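Local coordinates for protein phosphatase (Thermotoga maritima, PDB 1NF2) that binds magnesium and probably hydrolyses phosphate esters, as a member of the HAD family with a distinctive substrate-binding domain, at residues K30-C35 with F56-P61; K96-H101 with D158-I163. All blocks are in the same frame, centred on the assembly; numbering follows the deposited sequence.

Contact 1: residues K30-C35 with F56-P61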
loop_
_atom_site.group_PDB
_atom_site.type_symbol
_atom_site.label_atom_id
_atom_site.label_comp_id
_atom_site.label_asym_id
_atom_site.label_seq_id
_atom_site.Cartn_x
_atom_site.Cartn_y
_atom_site.Cartn_z
ATOM N N LYS A 30 5.355 -14.091 18.216
ATOM C CA LYS A 30 6.390 -14.032 19.243
ATOM C C LYS A 30 7.014 -12.634 19.357
ATOM O O LYS A 30 7.262 -12.143 20.462
ATOM C CB LYS A 30 7.468 -15.080 18.949
ATOM C CG LYS A 30 6.974 -16.514 19.088
ATOM C CD LYS A 30 7.980 -17.511 18.530
ATOM C CE LYS A 30 9.332 -17.369 19.209
ATOM N NZ LYS A 30 10.347 -18.288 18.616
ATOM N N LEU A 31 7.263 -11.993 18.216
ATOM C CA LEU A 31 7.842 -10.655 18.215
ATOM C C LEU A 31 6.884 -9.615 18.781
ATOM O O LEU A 31 7.289 -8.757 19.567
ATOM C CB LEU A 31 8.223 -10.227 16.795
ATOM C CG LEU A 31 9.454 -10.842 16.136
ATOM C CD1 LEU A 31 9.610 -10.257 14.735
ATOM C CD2 LEU A 31 10.685 -10.549 16.977
ATOM N N SER A 32 5.619 -9.695 18.370
ATOM C CA SER A 32 4.598 -8.740 18.796
ATOM C C SER A 32 4.548 -8.568 20.304
ATOM O O SER A 32 3.983 -7.597 20.812
ATOM C CB SER A 32 3.226 -9.170 18.289
ATOM O OG SER A 32 2.712 -10.224 19.074
ATOM N N ARG A 33 5.123 -9.526 21.021
ATOM C CA ARG A 33 5.167 -9.452 22.470
ATOM C C ARG A 33 6.418 -8.658 22.812
ATOM O O ARG A 33 7.536 -9.076 22.501
ATOM C CB ARG A 33 5.243 -10.853 23.077
ATOM C CG ARG A 33 5.402 -10.872 24.587
ATOM C CD ARG A 33 4.263 -10.161 25.298
ATOM N NE ARG A 33 4.406 -10.246 26.750
ATOM C CZ ARG A 33 3.543 -9.728 27.618
ATOM N NH1 ARG A 33 2.466 -9.085 27.183
ATOM N NH2 ARG A 33 3.753 -9.856 28.922
ATOM N N LYS A 34 6.218 -7.501 23.434
ATOM C CA LYS A 34 7.311 -6.614 23.817
ATOM C C LYS A 34 7.868 -5.768 22.665
ATOM O O LYS A 34 8.378 -4.674 22.908
ATOM C CB LYS A 34 8.455 -7.408 24.475
ATOM C CG LYS A 34 9.755 -6.617 24.622
ATOM C CD LYS A 34 10.843 -7.402 25.348
ATOM C CE LYS A 34 10.753 -7.252 26.862
ATOM N NZ LYS A 34 9.439 -7.682 27.417
ATOM N N CYS A 35 7.773 -6.257 21.426
ATOM C CA CYS A 35 8.298 -5.514 20.272
ATOM C C CYS A 35 7.254 -4.957 19.286
ATOM O O CYS A 35 6.093 -5.354 19.295
ATOM C CB CYS A 35 9.325 -6.366 19.513
ATOM S SG CYS A 35 10.971 -6.444 20.304
ATOM N N PHE A 56 -3.937 -12.540 13.346
ATOM C CA PHE A 56 -3.655 -12.118 14.711
ATOM C C PHE A 56 -4.939 -11.389 15.079
ATOM O O PHE A 56 -5.415 -10.556 14.319
ATOM C CB PHE A 56 -2.471 -11.141 14.763
ATOM C CG PHE A 56 -1.335 -11.503 13.843
ATOM C CD1 PHE A 56 -1.398 -11.197 12.484
ATOM C CD2 PHE A 56 -0.211 -12.159 14.329
ATOM C CE1 PHE A 56 -0.356 -11.540 11.623
ATOM C CE2 PHE A 56 0.837 -12.508 13.480
ATOM C CZ PHE A 56 0.765 -12.197 12.121
ATOM N N LYS A 57 -5.518 -11.697 16.226
ATOM C CA LYS A 57 -6.760 -11.036 16.609
ATOM C C LYS A 57 -6.498 -9.629 17.127
ATOM O O LYS A 57 -6.830 -9.304 18.266
ATOM C CB LYS A 57 -7.488 -11.870 17.666
ATOM C CG LYS A 57 -8.094 -13.174 17.135
ATOM C CD LYS A 57 -7.087 -14.038 16.383
ATOM C CE LYS A 57 -5.865 -14.388 17.233
ATOM N NZ LYS A 57 -6.214 -15.114 18.487
ATOM N N ARG A 58 -5.906 -8.789 16.280
ATOM C CA ARG A 58 -5.591 -7.416 16.659
ATOM C C ARG A 58 -5.079 -6.603 15.471
ATOM O O ARG A 58 -4.934 -7.117 14.369
ATOM C CB ARG A 58 -4.517 -7.416 17.746
ATOM C CG ARG A 58 -3.259 -8.154 17.328
ATOM C CD ARG A 58 -2.065 -7.787 18.195
ATOM N NE ARG A 58 -1.688 -6.385 18.025
ATOM C CZ ARG A 58 -0.595 -5.832 18.545
ATOM N NH1 ARG A 58 0.240 -6.564 19.270
ATOM N NH2 ARG A 58 -0.338 -4.544 18.339
ATOM N N THR A 59 -4.800 -5.325 15.704
ATOM C CA THR A 59 -4.271 -4.472 14.652
ATOM C C THR A 59 -2.906 -3.966 15.101
ATOM O O THR A 59 -2.585 -3.986 16.291
ATOM C CB THR A 59 -5.207 -3.269 14.347
ATOM O OG1 THR A 59 -5.371 -2.463 15.524
ATOM C CG2 THR A 59 -6.572 -3.773 13.875
ATOM N N PHE A 60 -2.106 -3.520 14.141
ATOM C CA PHE A 60 -0.763 -3.025 14.423
ATOM C C PHE A 60 -0.567 -1.689 13.723
ATOM O O PHE A 60 -1.416 -1.262 12.933
ATOM C CB PHE A 60 0.280 -3.995 13.854
ATOM C CG PHE A 60 0.188 -5.392 14.394
ATOM C CD1 PHE A 60 1.030 -5.813 15.417
ATOM C CD2 PHE A 60 -0.732 -6.291 13.873
ATOM C CE1 PHE A 60 0.958 -7.113 15.914
ATOM C CE2 PHE A 60 -0.815 -7.593 14.363
ATOM C CZ PHE A 60 0.033 -8.004 15.383
ATOM N N PRO A 61 0.543 -0.991 14.032
ATOM C CA PRO A 61 0.780 0.285 13.358
ATOM C C PRO A 61 0.752 -0.124 11.880
ATOM O O PRO A 61 1.365 -1.122 11.500
ATOM C CB PRO A 61 2.175 0.667 13.846
ATOM C CG PRO A 61 2.153 0.171 15.275
ATOM C CD PRO A 61 1.497 -1.194 15.139
HETATM O O HOH W 1 0.195 -9.873 19.252
#

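Contact 2: residues K96-H101 with D158-I163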
loop_
_atom_site.group_PDB
_atom_site.type_symbol
_atom_site.label_atom_id
_atom_site.label_comp_id
_atom_site.label_asym_id
_atom_site.label_seq_id
_atom_site.Cartn_x
_atom_site.Cartn_y
_atom_site.Cartn_z
ATOM N N LYS A 96 -14.780 13.705 -17.169
ATOM C CA LYS A 96 -16.136 13.292 -17.512
ATOM C C LYS A 96 -16.533 13.471 -18.981
ATOM O O LYS A 96 -17.098 12.559 -19.585
ATOM C CB LYS A 96 -17.150 13.984 -16.589
ATOM C CG LYS A 96 -17.099 13.454 -15.150
ATOM C CD LYS A 96 -17.992 14.243 -14.190
ATOM C CE LYS A 96 -19.475 13.990 -14.434
ATOM N NZ LYS A 96 -19.863 12.573 -14.161
ATOM N N PRO A 97 -16.243 14.638 -19.579
ATOM C CA PRO A 97 -16.620 14.814 -20.985
ATOM C C PRO A 97 -15.969 13.761 -21.882
ATOM O O PRO A 97 -16.427 13.507 -22.995
ATOM C CB PRO A 97 -16.126 16.225 -21.302
ATOM C CG PRO A 97 -16.237 16.925 -19.981
ATOM C CD PRO A 97 -15.688 15.886 -19.027
ATOM N N LEU A 98 -14.899 13.149 -21.385
ATOM C CA LEU A 98 -14.168 12.125 -22.126
ATOM C C LEU A 98 -14.813 10.741 -22.049
ATOM O O LEU A 98 -14.265 9.765 -22.565
ATOM C CB LEU A 98 -12.728 12.052 -21.608
ATOM C CG LEU A 98 -11.654 12.862 -22.341
ATOM C CD1 LEU A 98 -12.229 14.176 -22.833
ATOM C CD2 LEU A 98 -10.469 13.083 -21.422
ATOM N N ASN A 99 -15.977 10.661 -21.413
ATOM C CA ASN A 99 -16.691 9.396 -21.255
ATOM C C ASN A 99 -15.773 8.207 -20.992
ATOM O O ASN A 99 -15.425 7.458 -21.910
ATOM C CB ASN A 99 -17.563 9.106 -22.477
ATOM C CG ASN A 99 -19.006 9.510 -22.261
ATOM O OD1 ASN A 99 -19.331 10.696 -22.195
ATOM N ND2 ASN A 99 -19.883 8.517 -22.131
ATOM N N VAL A 100 -15.389 8.048 -19.728
ATOM C CA VAL A 100 -14.518 6.962 -19.300
ATOM C C VAL A 100 -15.139 6.252 -18.105
ATOM O O VAL A 100 -16.173 6.673 -17.586
ATOM C CB VAL A 100 -13.140 7.493 -18.875
ATOM C CG1 VAL A 100 -12.465 8.186 -20.045
ATOM C CG2 VAL A 100 -13.301 8.456 -17.711
ATOM N N HIS A 101 -14.508 5.165 -17.675
ATOM C CA HIS A 101 -14.991 4.413 -16.526
ATOM C C HIS A 101 -14.040 4.665 -15.360
ATOM O O HIS A 101 -12.933 4.131 -15.305
ATOM C CB HIS A 101 -15.072 2.923 -16.862
ATOM C CG HIS A 101 -16.155 2.592 -17.843
ATOM N ND1 HIS A 101 -17.488 2.853 -17.594
ATOM C CD2 HIS A 101 -16.105 2.044 -19.081
ATOM C CE1 HIS A 101 -18.209 2.480 -18.635
ATOM N NE2 HIS A 101 -17.395 1.986 -19.551
ATOM N N ASP A 158 -3.728 3.887 -22.508
ATOM C CA ASP A 158 -2.395 4.425 -22.776
ATOM C C ASP A 158 -2.527 5.864 -23.263
ATOM O O ASP A 158 -1.635 6.688 -23.057
ATOM C CB ASP A 158 -1.676 3.598 -23.845
ATOM C CG ASP A 158 -0.967 2.387 -23.273
ATOM O OD1 ASP A 158 -0.371 1.624 -24.063
ATOM O OD2 ASP A 158 -1.000 2.198 -22.039
ATOM N N GLU A 159 -3.646 6.154 -23.919
ATOM C CA GLU A 159 -3.902 7.492 -24.433
ATOM C C GLU A 159 -4.367 8.389 -23.290
ATOM O O GLU A 159 -3.896 9.516 -23.143
ATOM C CB GLU A 159 -4.961 7.437 -25.539
ATOM C CG GLU A 159 -4.551 6.571 -26.725
ATOM C CD GLU A 159 -5.634 6.448 -27.785
ATOM O OE1 GLU A 159 -5.401 5.744 -28.789
ATOM O OE2 GLU A 159 -6.715 7.050 -27.620
ATOM N N LEU A 160 -5.287 7.882 -22.477
ATOM C CA LEU A 160 -5.786 8.649 -21.348
ATOM C C LEU A 160 -4.631 9.011 -20.424
ATOM O O LEU A 160 -4.546 10.135 -19.932
ATOM C CB LEU A 160 -6.841 7.849 -20.594
ATOM C CG LEU A 160 -8.126 7.615 -21.386
ATOM C CD1 LEU A 160 -9.106 6.814 -20.550
ATOM C CD2 LEU A 160 -8.731 8.959 -21.778
ATOM N N LYS A 161 -3.737 8.054 -20.205
ATOM C CA LYS A 161 -2.569 8.264 -19.358
ATOM C C LYS A 161 -1.806 9.483 -19.873
ATOM O O LYS A 161 -1.476 10.398 -19.120
ATOM C CB LYS A 161 -1.675 7.027 -19.418
ATOM C CG LYS A 161 -0.634 6.927 -18.324
ATOM C CD LYS A 161 0.594 7.762 -18.599
ATOM C CE LYS A 161 1.617 7.566 -17.487
ATOM N NZ LYS A 161 2.919 8.223 -17.785
ATOM N N GLU A 162 -1.545 9.479 -21.174
ATOM C CA GLU A 162 -0.813 10.550 -21.842
ATOM C C GLU A 162 -1.374 11.951 -21.580
ATOM O O GLU A 162 -0.653 12.843 -21.136
ATOM C CB GLU A 162 -0.794 10.284 -23.349
ATOM C CG GLU A 162 0.080 11.232 -24.148
ATOM C CD GLU A 162 -0.075 11.044 -25.649
ATOM O OE1 GLU A 162 -1.157 11.378 -26.190
ATOM O OE2 GLU A 162 0.889 10.560 -26.283
ATOM N N ILE A 163 -2.658 12.147 -21.850
ATOM C CA ILE A 163 -3.255 13.461 -21.655
ATOM C C ILE A 163 -3.438 13.877 -20.192
ATOM O O ILE A 163 -3.325 15.059 -19.866
ATOM C CB ILE A 163 -4.619 13.578 -22.389
ATOM C CG1 ILE A 163 -5.766 13.436 -21.396
ATOM C CG2 ILE A 163 -4.726 12.507 -23.463
ATOM C CD1 ILE A 163 -7.064 14.012 -21.892
#

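Contact 1: residues K30-C35 with F56-P61
The guanidinium group of R58, whose NH1 faces S32, grips one backbone oxygen side-on: NE and NH2 of R58 both donate to T59 O, each at 3.1 Å. This lies in the Rossmann-like HAD core, where the chain enters the parallel strands 36-40 and 62-64 at their N-terminal ends, the first after helix 22-31 and the second after helix 45-55. Both donors approach T59 O from the same face of its carbonyl; NE stands 49° out of that plane, while NH2 is tilted from it by only 21°. T59 O lies close to the guanidinium plane, and the two bonds fix the rotation of the group. A bend in the arginine chain (chi3 -65°) turns the guanidinium back over the F60 ring. There CE1 of F60 sits 3.3 Å above the guanidinium plane, over its centre, and NE of R58 lies above the ring, offset toward the rim.

The methylene of S32 meets both groups. Its CB abuts the edge of F60, 3.9 Å from CE1, nearly in the ring plane, and approaches NH1 of R58 obliquely at 4.1 Å. F56 CB also lies at the edge of F60, whose ring additionally meets F39 of strand 36-40. OG of S32 turns back to E29 O of helix 22-31 and also accepts from a water. No direct hydrogen bond joins the two segments. Beyond S32 the chain passes to C35, disulfide-bonded to C265, and C35 N donates to L31 O at 3.2 Å. The polar link across the contact is this one water, bonded to S32 OG and only weakly, at 3.3 Å, to NH1 of R58.

Contact 2: residues K96-H101 with D158-I163
No ring or other flat group takes part where L98 and V100 meet L160 and I163; with no faces or edges to stack, four aliphatic side chains make the whole contact. It belongs to the alpha/beta substrate-binding domain, built on a six-stranded mixed sheet, and joins the loop between helix 85-95 and strand 102-105 to helix 154-168. The loop and the helix approach through two tip-to-tip pairs. In the inner one, CG1 of V100 meets CD1 of L160 at 3.7 Å, with CD2 of the same leucine a little farther off at 4.2 Å. V100 brings CG1 forward by placing it anti to its carbonyl carbon (chi1 -61°). Both residues are buried: V100 also packs on I95, and L160 reaches down to L150 and L182 of the sheet, so the pair continues the apolar layer between helix and strands.

The outer pair, L98 with I163, is more exposed. I163, one helical turn after L160, also touches Y94 of helix 85-95. Its first torsion (102°) and that of L98 (-95°) are both poorly staggered, and both residues touch a crystal neighbour, which may influence their positions. Between L98 and V100 the chain turns through N99, which has a positive phi and whose N is bonded to K96 O at 2.9 Å; past V100, H101 forms backbone hydrogen bonds with I151 of strand 147-151. L98 CD2 stands 4.5 Å from CD2 of L160, but approaches CD1 of I163 more closely, at 3.6 Å.

In the fold
The two contacts lie on opposite sides of the chain's centre, their centres 44 Å apart, beside different sheets: contact 1 next to the eight-stranded sheet of the HAD core, where strands 36-40 and 62-64 begin, contact 2 covering the six-stranded sheet of the substrate-binding domain. They share no helix or strand, and neither is near the magnesium site of D8, D10 and D214. Each is partly buried and links a loop to a helix or its end. Contact 1 sets a flat charged group and a ring against a small serine, with water between the segments, whereas contact 2 is wholly aliphatic and buries more surface, 145 against 84 Å², with its inner half leaning on the sheet.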